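Local structure of succinate-semialdehyde dehydrogenase (4ITA) at residues A[52-57]-A[95-100]; A[102-107]-A[147-152]; A[138-143]-A[169-174]. The protein probably catalyses the NADP+-dependent oxidation of succinic semialdehyde to succinate and holds NADPH in this crystal. All coordinates share one frame; numbering follows the deposited sequence.

Contact 1: A[52-57]-A[95-100]; sequences WLENAA and YYAEHG
Leu53 reaches from helix 46-62 onto the backbone of helix 79-103, its CD1 lying 3.8 Å from Ala97 N and 4.2 Å from Tyr96 CB. Its chi1 of -110° is not a regular staggered value; this turn puts CD1, rather than CD2, against the peptide between Tyr96 and Ala97. The next residue, Glu54, lays its aliphatic stem over the methyl of Ala97, with CG 3.6 Å from Ala97 CB. CG stands anti to the carbonyl carbon (chi1 -70°), and the chain, extended beyond it, brings the carboxylate alongside the Ala97 methyl at the partly exposed border. There Glu54 OE2 accepts a hydrogen bond from a water 2.8 Å away, and the same water donates to Glu98 OE2, also at 2.8 Å.

Segments 52-57 and 95-100 run nearly antiparallel, at 154°, their axes 9.2 Å apart at closest. Ala97 is the small residue at the point of approach, with its CA 6.1 Å from that of Leu53. This is helix-helix packing within the aldehyde dehydrogenase fold, with Ala144 and Met148 of helix 137-149 also on Leu53. The Tyr96 ring leads away from helix 46-62, packs on Ala144 and Pro145, and its OH is hydrogen-bonded to Gly440 O.

Chemically, the contact is a hydrocarbon seam with a polar, water-bridged edge. The two carboxylates, with OE2 of Glu54 and OE2 of Glu98 4.9 Å apart, share one water that offers a hydrogen to each; this probably eases their mutual repulsion, although their proximity could still raise the proton affinity of one of them.

Contact 2: A[102-107]-A[147-152]; sequences QFLANE and LMAGNV. With EDO (1,2-ethanediol), chain F; EDO (1,2-ethanediol), chain S.
Leu104 and Ala149 are the nearest pair where two helices give out, their CA atoms 7.6 Å apart. The C-terminal ends of helices 79-103 and 137-149 meet here, as the chain turns into strands 107-108 and 152-156 of the same mixed sheet. Leu104 is the first residue past helix 79-103 to leave helical angles. Helix 137-149 is closed by a Schellman motif at Gly150, whose phi of 95° turns the chain toward strand 152-156, and Gly150 N bonds back to Leu147 O. With any side chain at this position, CB would be jammed against the carbonyl oxygen of Ala149, and the turn itself calls for glycine.

One branch of Leu104 does the touching. Its CG is set anti to the carbonyl carbon (chi1 -67°), and the extended chi2 carries CD1 forward to within 3.7 Å of Ala149 CA and 3.9 Å of Ala149 CB. Ile444 of helix 440-445 packs on both residues, and Phe46 and Tyr120 add further cover to Leu104.

Polar groups are met off to the sides of this apolar touch. An ethanediol, probably from the crystallisation liquor, donates through O2 to Ala149 O at 2.8 Å. A second one takes a bond from Asn151 ND2 to its O1, 3.0 Å long and bent to 139° at the hydrogen. ND2 also reaches Phe447 O, and OD1 accepts from Gly124 N, which fixes the side chain between strand 115-129 and the residues after helix 440-445.

The direct contact is therefore plain van der Waals packing of one leucine methyl on an alanine. Of the carbonyls at this helix end, Met148 O is bonded to Arg49 NH1, while Ala149 O takes a hydrogen from the ethanediol.

Contact 3: A[138-143]-A[169-174]; sequences QVFRFA and EAILEA. With NDP (NADPH dihydro-nicotinamide-adenine-dinucleotide phosphate), chain C; EDO (1,2-ethanediol), chain R.
Phe140 leaves helix 137-149 with its CB still 7.4 Å from Leu172 CD2, and the ring closes that distance. CG lies anti to the carbonyl carbon (chi1 -75°), which swings the ring toward helix 162-175. CE1 then comes within 4.1 Å of Leu172 CD2, the two side chains sliding past each other in opposite directions. At the tip, CZ meets Ile171 CD1 at 4.3 Å, the methyl arriving at the ring's edge near its plane.

Gln138 and Arg141, on the same helix, reach the other way, to the NADPH. Arg141 sets its guanidinium edge-on to the carboxamide oxygen O7N, with NH1 and NH2 each 3.0 Å from it, a two-pronged grip that should help fix the rotation of the carboxamide. Gln138 NE2 lies 3.3 Å from C5N of the nicotinamide and makes a weak bond to an ethanediol. Replacing Gln138 by an alanine would probably leave this side of the nicotinamide ring without its amide neighbour, and the ethanediol without one of its donors.

Helix 137-149 thus lies between the cofactor on one flank and helix 162-175 on the other. Phe140 is packed further by Leu60 of helix 46-62 and by Ser89, Val92 and Cys93 of helix 79-103, while Phe182 of strand 182-185 touches both Ala143 and Leu172.

All three contacts lie on the same side of the chain's centre, in the helices that pack with the mixed sheet of the aldehyde dehydrogenase fold. Contacts 1 and 2 have centres about 12 Å apart and share helix 79-103; contacts 2 and 3, about 17 Å apart, share helix 137-149. Contact 1, about 11 Å from contact 3, meets it where Ala56 CB packs 4.0 Å from Leu172 CD2. Along the chain contact 1 closes before the others open, whereas contacts 2 and 3 alternate their segments. Helix 137-149 thus runs from Gln138 and Arg141 at the NADPH, in contact 3, to its C-terminal end in contact 2.

Contact 1: A[52-57]-A[95-100]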
loop_
_atom_site.group_PDB
_atom_site.type_symbol
_atom_site.label_atom_id
_atom_site.label_comp_id
_atom_site.label_asym_id
_atom_site.label_seq_id
_atom_site.Cartn_x
_atom_site.Cartn_y
_atom_site.Cartn_z
ATOM N N TRP A 52 -23.179 14.795 7.603
ATOM C CA TRP A 52 -22.393 15.811 6.916
ATOM C C TRP A 52 -22.110 15.387 5.472
ATOM O O TRP A 52 -22.204 16.203 4.552
ATOM C CB TRP A 52 -21.125 16.129 7.714
ATOM C CG TRP A 52 -21.439 16.656 9.099
ATOM C CD1 TRP A 52 -22.490 17.466 9.454
ATOM C CD2 TRP A 52 -20.719 16.389 10.311
ATOM N NE1 TRP A 52 -22.457 17.719 10.807
ATOM C CE2 TRP A 52 -21.382 17.070 11.355
ATOM C CE3 TRP A 52 -19.580 15.631 10.616
ATOM C CZ2 TRP A 52 -20.945 17.012 12.681
ATOM C CZ3 TRP A 52 -19.144 15.581 11.934
ATOM C CH2 TRP A 52 -19.824 16.268 12.947
ATOM N N LEU A 53 -21.827 14.101 5.258
ATOM C CA LEU A 53 -21.586 13.602 3.906
ATOM C C LEU A 53 -22.831 13.714 3.030
ATOM O O LEU A 53 -22.751 14.102 1.864
ATOM C CB LEU A 53 -21.119 12.152 3.945
ATOM C CG LEU A 53 -19.673 11.848 3.587
ATOM C CD1 LEU A 53 -19.505 10.348 3.409
ATOM C CD2 LEU A 53 -19.255 12.597 2.328
ATOM N N GLU A 54 -23.985 13.384 3.599
ATOM C CA GLU A 54 -25.238 13.493 2.856
ATOM C C GLU A 54 -25.606 14.945 2.591
ATOM O O GLU A 54 -26.161 15.268 1.544
ATOM C CB GLU A 54 -26.369 12.722 3.555
ATOM C CG GLU A 54 -26.136 11.220 3.467
ATOM C CD GLU A 54 -27.201 10.370 4.137
ATOM O OE1 GLU A 54 -27.921 10.881 5.020
ATOM O OE2 GLU A 54 -27.302 9.175 3.773
ATOM N N ASN A 55 -25.272 15.830 3.526
ATOM C CA ASN A 55 -25.458 17.256 3.296
ATOM C C ASN A 55 -24.608 17.739 2.122
ATOM O O ASN A 55 -25.067 18.533 1.305
ATOM C CB ASN A 55 -25.114 18.079 4.540
ATOM C CG ASN A 55 -26.194 18.045 5.591
ATOM O OD1 ASN A 55 -27.293 17.536 5.377
ATOM N ND2 ASN A 55 -25.882 18.609 6.749
ATOM N N ALA A 56 -23.366 17.259 2.049
ATOM C CA ALA A 56 -22.474 17.601 0.941
ATOM C C ALA A 56 -23.059 17.133 -0.389
ATOM O O ALA A 56 -23.057 17.880 -1.370
ATOM C CB ALA A 56 -21.089 17.005 1.158
ATOM N N ALA A 57 -23.577 15.905 -0.408
ATOM C CA ALA A 57 -24.253 15.384 -1.597
ATOM C C ALA A 57 -25.411 16.280 -2.016
ATOM O O ALA A 57 -25.559 16.605 -3.191
ATOM C CB ALA A 57 -24.739 13.962 -1.366
ATOM N N TYR A 95 -22.615 7.030 -1.542
ATOM C CA TYR A 95 -22.123 5.660 -1.449
ATOM C C TYR A 95 -21.457 5.383 -0.100
ATOM O O TYR A 95 -21.782 4.404 0.583
ATOM C CB TYR A 95 -21.166 5.350 -2.597
ATOM C CG TYR A 95 -20.640 3.936 -2.556
ATOM C CD1 TYR A 95 -21.403 2.878 -3.031
ATOM C CD2 TYR A 95 -19.381 3.654 -2.031
ATOM C CE1 TYR A 95 -20.924 1.582 -2.988
ATOM C CE2 TYR A 95 -18.894 2.362 -1.993
ATOM C CZ TYR A 95 -19.669 1.329 -2.465
ATOM O OH TYR A 95 -19.179 0.040 -2.419
ATOM N N TYR A 96 -20.530 6.246 0.306
ATOM C CA TYR A 96 -19.864 6.031 1.585
ATOM C C TYR A 96 -20.737 6.385 2.793
ATOM O O TYR A 96 -20.606 5.768 3.845
ATOM C CB TYR A 96 -18.476 6.680 1.617
ATOM C CG TYR A 96 -17.523 5.889 0.755
ATOM C CD1 TYR A 96 -17.154 4.596 1.113
ATOM C CD2 TYR A 96 -17.036 6.398 -0.443
ATOM C CE1 TYR A 96 -16.297 3.843 0.322
ATOM C CE2 TYR A 96 -16.175 5.650 -1.242
ATOM C CZ TYR A 96 -15.817 4.377 -0.852
ATOM O OH TYR A 96 -14.976 3.634 -1.638
ATOM N N ALA A 97 -21.649 7.337 2.639
ATOM C CA ALA A 97 -22.662 7.552 3.671
ATOM C C ALA A 97 -23.467 6.271 3.897
ATOM O O ALA A 97 -23.751 5.897 5.038
ATOM C CB ALA A 97 -23.579 8.682 3.275
ATOM N N GLU A 98 -23.816 5.593 2.808
ATOM C CA GLU A 98 -24.711 4.443 2.863
ATOM C C GLU A 98 -24.033 3.130 3.270
ATOM O O GLU A 98 -24.687 2.246 3.825
ATOM C CB GLU A 98 -25.464 4.304 1.529
ATOM C CG GLU A 98 -26.519 5.401 1.333
ATOM C CD GLU A 98 -26.993 5.582 -0.099
ATOM O OE1 GLU A 98 -26.717 4.722 -0.956
ATOM O OE2 GLU A 98 -27.653 6.606 -0.363
ATOM N N HIS A 99 -22.729 3.010 3.009
ATOM C CA HIS A 99 -22.017 1.745 3.207
ATOM C C HIS A 99 -20.827 1.808 4.152
ATOM O O HIS A 99 -20.339 0.772 4.597
ATOM C CB HIS A 99 -21.518 1.186 1.866
ATOM C CG HIS A 99 -22.610 0.868 0.899
ATOM N ND1 HIS A 99 -23.342 -0.301 0.965
ATOM C CD2 HIS A 99 -23.101 1.563 -0.154
ATOM C CE1 HIS A 99 -24.242 -0.305 -0.002
ATOM N NE2 HIS A 99 -24.113 0.809 -0.699
ATOM N N GLY A 100 -20.340 3.009 4.443
ATOM C CA GLY A 100 -19.077 3.162 5.148
ATOM C C GLY A 100 -19.010 2.528 6.523
ATOM O O GLY A 100 -18.002 1.900 6.872
HETATM O O HOH W 1 -27.347 9.015 0.955
#

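Contact 2: A[102-107]-A[147-152]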
loop_
_atom_site.group_PDB
_atom_site.type_symbol
_atom_site.label_atom_id
_atom_site.label_comp_id
_atom_site.label_asym_id
_atom_site.label_seq_id
_atom_site.Cartn_x
_atom_site.Cartn_y
_atom_site.Cartn_z
ATOM N N GLN A 102 -20.766 -0.051 7.670
ATOM C CA GLN A 102 -20.741 -1.499 7.477
ATOM C C GLN A 102 -19.373 -1.952 6.999
ATOM O O GLN A 102 -18.857 -2.976 7.443
ATOM C CB GLN A 102 -21.799 -1.919 6.455
ATOM C CG GLN A 102 -23.229 -1.522 6.830
ATOM C CD GLN A 102 -23.667 -0.200 6.218
ATOM O OE1 GLN A 102 -23.085 0.849 6.492
ATOM N NE2 GLN A 102 -24.698 -0.243 5.381
ATOM N N PHE A 103 -18.789 -1.178 6.090
ATOM C CA PHE A 103 -17.483 -1.492 5.524
ATOM C C PHE A 103 -16.368 -1.442 6.562
ATOM O O PHE A 103 -15.315 -2.035 6.357
ATOM C CB PHE A 103 -17.159 -0.521 4.388
ATOM C CG PHE A 103 -17.882 -0.807 3.095
ATOM C CD1 PHE A 103 -18.754 -1.884 2.959
ATOM C CD2 PHE A 103 -17.672 0.017 1.998
ATOM C CE1 PHE A 103 -19.400 -2.124 1.741
ATOM C CE2 PHE A 103 -18.302 -0.219 0.792
ATOM C CZ PHE A 103 -19.168 -1.287 0.662
ATOM N N LEU A 104 -16.593 -0.726 7.661
ATOM C CA LEU A 104 -15.584 -0.575 8.707
ATOM C C LEU A 104 -15.907 -1.341 9.992
ATOM O O LEU A 104 -15.197 -1.206 10.990
ATOM C CB LEU A 104 -15.360 0.909 9.017
ATOM C CG LEU A 104 -14.723 1.729 7.893
ATOM C CD1 LEU A 104 -14.697 3.207 8.258
ATOM C CD2 LEU A 104 -13.302 1.236 7.605
ATOM N N ALA A 105 -16.972 -2.139 9.964
ATOM C CA ALA A 105 -17.373 -2.924 11.134
ATOM C C ALA A 105 -16.324 -3.965 11.523
ATOM O O ALA A 105 -15.569 -4.452 10.674
ATOM C CB ALA A 105 -18.707 -3.602 10.874
ATOM N N ASN A 106 -16.282 -4.301 12.814
ATOM C CA ASN A 106 -15.377 -5.343 13.297
ATOM C C ASN A 106 -15.563 -6.634 12.518
ATOM O O ASN A 106 -16.692 -7.029 12.221
ATOM C CB ASN A 106 -15.638 -5.658 14.766
ATOM C CG ASN A 106 -15.340 -4.501 15.691
ATOM O OD1 ASN A 106 -14.729 -3.500 15.308
ATOM N ND2 ASN A 106 -15.769 -4.641 16.940
ATOM N N GLU A 107 -14.459 -7.298 12.207
ATOM C CA GLU A 107 -14.519 -8.609 11.572
ATOM C C GLU A 107 -13.939 -9.641 12.528
ATOM O O GLU A 107 -12.752 -9.601 12.849
ATOM C CB GLU A 107 -13.785 -8.596 10.229
ATOM C CG GLU A 107 -14.475 -7.686 9.208
ATOM C CD GLU A 107 -13.698 -7.490 7.915
ATOM O OE1 GLU A 107 -12.452 -7.515 7.946
ATOM O OE2 GLU A 107 -14.348 -7.297 6.867
ATOM N N LEU A 147 -13.405 10.944 5.010
ATOM C CA LEU A 147 -14.192 11.599 6.042
ATOM C C LEU A 147 -15.112 10.604 6.746
ATOM O O LEU A 147 -15.329 10.704 7.962
ATOM C CB LEU A 147 -14.973 12.785 5.467
ATOM C CG LEU A 147 -14.086 13.866 4.812
ATOM C CD1 LEU A 147 -14.784 15.222 4.670
ATOM C CD2 LEU A 147 -12.705 14.031 5.471
ATOM N N MET A 148 -15.658 9.640 6.009
ATOM C CA MET A 148 -16.501 8.642 6.659
ATOM C C MET A 148 -15.686 7.785 7.628
ATOM O O MET A 148 -16.196 7.357 8.666
ATOM C CB MET A 148 -17.213 7.769 5.629
ATOM C CG MET A 148 -18.370 6.962 6.216
ATOM S SD MET A 148 -19.745 7.875 7.014
ATOM C CE MET A 148 -20.845 6.465 7.284
ATOM N N ALA A 149 -14.419 7.552 7.293
ATOM C CA ALA A 149 -13.540 6.724 8.115
ATOM C C ALA A 149 -13.025 7.440 9.355
ATOM O O ALA A 149 -12.481 6.796 10.249
ATOM C CB ALA A 149 -12.362 6.221 7.286
ATOM N N GLY A 150 -13.162 8.764 9.401
ATOM C CA GLY A 150 -12.683 9.536 10.535
ATOM C C GLY A 150 -11.291 10.122 10.365
ATOM O O GLY A 150 -10.746 10.675 11.321
ATOM N N ASN A 151 -10.704 9.986 9.177
ATOM C CA ASN A 151 -9.490 10.724 8.848
ATOM C C ASN A 151 -9.815 12.200 8.646
ATOM O O ASN A 151 -10.973 12.576 8.448
ATOM C CB ASN A 151 -8.874 10.195 7.549
ATOM C CG ASN A 151 -8.148 8.866 7.715
ATOM O OD1 ASN A 151 -7.534 8.589 8.745
ATOM N ND2 ASN A 151 -8.186 8.047 6.669
ATOM N N VAL A 152 -8.787 13.042 8.701
ATOM C CA VAL A 152 -8.924 14.399 8.183
ATOM C C VAL A 152 -8.017 14.519 6.960
ATOM O O VAL A 152 -7.138 13.672 6.737
ATOM C CB VAL A 152 -8.620 15.484 9.234
ATOM C CG1 VAL A 152 -9.537 15.319 10.434
ATOM C CG2 VAL A 152 -7.155 15.453 9.654
HETATM C C1 EDO F . -10.155 6.537 3.993
HETATM O O1 EDO F . -9.130 7.538 3.821
HETATM C C2 EDO F . -9.549 5.173 4.288
HETATM O O2 EDO F . -8.966 4.708 3.062
HETATM C C1 EDO S . -12.966 6.747 14.270
HETATM O O1 EDO S . -12.190 6.396 15.430
HETATM C C2 EDO S . -13.845 5.605 13.766
HETATM O O2 EDO S . -13.821 5.520 12.331
#

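Contact 3: A[138-143]-A[169-174]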
loop_
_atom_site.group_PDB
_atom_site.type_symbol
_atom_site.label_atom_id
_atom_site.label_comp_id
_atom_site.label_asym_id
_atom_site.label_seq_id
_atom_site.Cartn_x
_atom_site.Cartn_y
_atom_site.Cartn_z
ATOM N N GLN A 138 -12.476 13.664 -8.642
ATOM C CA GLN A 138 -11.334 12.979 -8.038
ATOM C C GLN A 138 -11.160 13.366 -6.577
ATOM O O GLN A 138 -10.703 12.558 -5.760
ATOM C CB GLN A 138 -10.044 13.263 -8.797
ATOM C CG GLN A 138 -10.126 13.089 -10.300
ATOM C CD GLN A 138 -9.949 11.659 -10.717
ATOM O OE1 GLN A 138 -9.761 10.789 -9.875
ATOM N NE2 GLN A 138 -9.989 11.399 -12.019
ATOM N N VAL A 139 -11.514 14.600 -6.241
ATOM C CA VAL A 139 -11.453 15.034 -4.852
ATOM C C VAL A 139 -12.477 14.280 -4.004
ATOM O O VAL A 139 -12.131 13.720 -2.960
ATOM C CB VAL A 139 -11.643 16.556 -4.710
ATOM C CG1 VAL A 139 -11.677 16.948 -3.239
ATOM C CG2 VAL A 139 -10.524 17.310 -5.443
ATOM N N PHE A 140 -13.730 14.234 -4.446
ATOM C CA PHE A 140 -14.741 13.525 -3.678
ATOM C C PHE A 140 -14.508 12.021 -3.636
ATOM O O PHE A 140 -14.836 11.375 -2.640
ATOM C CB PHE A 140 -16.148 13.902 -4.142
ATOM C CG PHE A 140 -16.562 15.271 -3.681
ATOM C CD1 PHE A 140 -16.977 15.476 -2.371
ATOM C CD2 PHE A 140 -16.492 16.361 -4.535
ATOM C CE1 PHE A 140 -17.337 16.738 -1.926
ATOM C CE2 PHE A 140 -16.848 17.628 -4.100
ATOM C CZ PHE A 140 -17.280 17.816 -2.789
ATOM N N ARG A 141 -13.894 11.474 -4.680
ATOM C CA ARG A 141 -13.514 10.066 -4.706
ATOM C C ARG A 141 -12.648 9.685 -3.497
ATOM O O ARG A 141 -12.858 8.627 -2.891
ATOM C CB ARG A 141 -12.790 9.727 -6.017
ATOM C CG ARG A 141 -12.358 8.278 -6.132
ATOM C CD ARG A 141 -11.762 7.977 -7.505
ATOM N NE ARG A 141 -10.429 8.545 -7.674
ATOM C CZ ARG A 141 -9.624 8.265 -8.696
ATOM N NH1 ARG A 141 -10.026 7.440 -9.653
ATOM N NH2 ARG A 141 -8.422 8.826 -8.772
ATOM N N PHE A 142 -11.674 10.523 -3.144
ATOM C CA PHE A 142 -10.869 10.214 -1.964
ATOM C C PHE A 142 -11.498 10.791 -0.692
ATOM O O PHE A 142 -11.392 10.194 0.381
ATOM C CB PHE A 142 -9.402 10.675 -2.114
ATOM C CG PHE A 142 -9.161 12.067 -1.627
ATOM C CD1 PHE A 142 -8.920 12.322 -0.285
ATOM C CD2 PHE A 142 -9.206 13.132 -2.508
ATOM C CE1 PHE A 142 -8.736 13.616 0.172
ATOM C CE2 PHE A 142 -9.020 14.431 -2.065
ATOM C CZ PHE A 142 -8.797 14.674 -0.722
ATOM N N ALA A 143 -12.142 11.949 -0.799
ATOM C CA ALA A 143 -12.585 12.653 0.404
ATOM C C ALA A 143 -13.764 11.987 1.100
ATOM O O ALA A 143 -13.804 11.920 2.326
ATOM C CB ALA A 143 -12.902 14.118 0.109
ATOM N N GLU A 169 -13.803 22.795 -0.515
ATOM C CA GLU A 169 -13.742 23.102 0.913
ATOM C C GLU A 169 -15.011 23.807 1.386
ATOM O O GLU A 169 -15.543 23.476 2.439
ATOM C CB GLU A 169 -12.500 23.931 1.275
ATOM C CG GLU A 169 -12.457 24.232 2.774
ATOM C CD GLU A 169 -11.289 25.075 3.252
ATOM O OE1 GLU A 169 -10.135 24.814 2.882
ATOM O OE2 GLU A 169 -11.520 25.991 4.069
ATOM N N ALA A 170 -15.501 24.764 0.600
ATOM C CA ALA A 170 -16.706 25.506 0.973
ATOM C C ALA A 170 -17.933 24.598 1.053
ATOM O O ALA A 170 -18.783 24.771 1.924
ATOM C CB ALA A 170 -16.947 26.649 0.007
ATOM N N ILE A 171 -18.038 23.627 0.152
ATOM C CA ILE A 171 -19.136 22.664 0.197
ATOM C C ILE A 171 -19.085 21.884 1.503
ATOM O O ILE A 171 -20.097 21.707 2.176
ATOM C CB ILE A 171 -19.065 21.679 -0.996
ATOM C CG1 ILE A 171 -19.442 22.408 -2.288
ATOM C CG2 ILE A 171 -20.000 20.493 -0.775
ATOM C CD1 ILE A 171 -19.044 21.658 -3.550
ATOM N N LEU A 172 -17.895 21.433 1.875
ATOM C CA LEU A 172 -17.744 20.615 3.072
ATOM C C LEU A 172 -17.981 21.421 4.357
ATOM O O LEU A 172 -18.541 20.894 5.329
ATOM C CB LEU A 172 -16.396 19.887 3.068
ATOM C CG LEU A 172 -16.260 18.887 1.916
ATOM C CD1 LEU A 172 -14.834 18.370 1.830
ATOM C CD2 LEU A 172 -17.219 17.723 2.070
ATOM N N GLU A 173 -17.599 22.699 4.352
ATOM C CA GLU A 173 -17.926 23.590 5.465
ATOM C C GLU A 173 -19.435 23.774 5.589
ATOM O O GLU A 173 -19.994 23.691 6.694
ATOM C CB GLU A 173 -17.236 24.946 5.282
ATOM C CG GLU A 173 -17.407 25.916 6.458
ATOM C CD GLU A 173 -18.811 26.490 6.595
ATOM O OE1 GLU A 173 -19.415 26.891 5.575
ATOM O OE2 GLU A 173 -19.326 26.509 7.733
ATOM N N ALA A 174 -20.090 24.079 4.468
ATOM C CA ALA A 174 -21.535 24.302 4.468
ATOM C C ALA A 174 -22.279 23.042 4.879
ATOM O O ALA A 174 -23.350 23.127 5.479
ATOM C CB ALA A 174 -22.006 24.782 3.105
HETATM P PA NDP C . 0.526 16.384 -13.058
HETATM O O1A NDP C . 1.147 15.145 -12.480
HETATM O O2A NDP C . 1.388 17.396 -13.760
HETATM O O5B NDP C . -0.243 17.155 -11.885
HETATM C C5B NDP C . -1.136 16.483 -10.989
HETATM C C4B NDP C . -1.014 17.051 -9.577
HETATM O O4B NDP C . 0.296 16.767 -9.077
HETATM C C3B NDP C . -1.145 18.568 -9.518
HETATM O O3B NDP C . -1.715 18.931 -8.253
HETATM C C2B NDP C . 0.298 19.032 -9.569
HETATM O O2B NDP C . 0.506 20.315 -8.994
HETATM C C1B NDP C . 0.930 17.988 -8.691
HETATM N N9A NDP C . 2.370 17.779 -8.901
HETATM C C8A NDP C . 3.061 17.796 -10.058
HETATM N N7A NDP C . 4.366 17.518 -9.826
HETATM C C5A NDP C . 4.504 17.298 -8.509
HETATM C C6A NDP C . 5.597 16.959 -7.585
HETATM N N6A NDP C . 6.848 16.785 -8.057
HETATM N N1A NDP C . 5.293 16.831 -6.279
HETATM C C2A NDP C . 4.052 16.997 -5.802
HETATM N N3A NDP C . 3.007 17.312 -6.581
HETATM C C4A NDP C . 3.184 17.468 -7.909
HETATM O O3 NDP C . -0.663 15.806 -14.003
HETATM P PN NDP C . -1.326 16.308 -15.399
HETATM O O1N NDP C . -0.279 16.817 -16.364
HETATM O O2N NDP C . -2.517 17.155 -15.045
HETATM O O5D NDP C . -1.870 14.910 -15.984
HETATM C C5D NDP C . -2.911 14.206 -15.320
HETATM C C4D NDP C . -2.516 12.750 -15.151
HETATM O O4D NDP C . -3.344 12.136 -14.152
HETATM C C3D NDP C . -2.706 11.932 -16.412
HETATM O O3D NDP C . -1.594 11.050 -16.601
HETATM C C2D NDP C . -3.995 11.195 -16.104
HETATM O O2D NDP C . -4.104 10.018 -16.904
HETATM C C1D NDP C . -3.825 10.878 -14.632
HETATM N N1N NDP C . -5.123 10.529 -14.039
HETATM C C2N NDP C . -5.240 9.445 -13.253
HETATM C C3N NDP C . -6.486 8.846 -13.076
HETATM C C7N NDP C . -6.662 7.654 -12.182
HETATM O O7N NDP C . -7.607 7.651 -11.395
HETATM N N7N NDP C . -5.808 6.637 -12.260
HETATM C C4N NDP C . -7.708 9.370 -13.791
HETATM C C5N NDP C . -7.500 10.764 -14.162
HETATM C C6N NDP C . -6.214 11.287 -14.271
HETATM P P2B NDP C . 0.678 21.628 -9.903
HETATM O O1X NDP C . 0.888 22.698 -8.871
HETATM O O2X NDP C . 1.892 21.400 -10.772
HETATM O O3X NDP C . -0.583 21.824 -10.690
HETATM C C1 EDO R . -12.789 9.265 -14.619
HETATM O O1 EDO R . -13.849 8.407 -14.188
HETATM C C2 EDO R . -11.479 8.779 -14.013
HETATM O O2 EDO R . -11.532 8.898 -12.583
#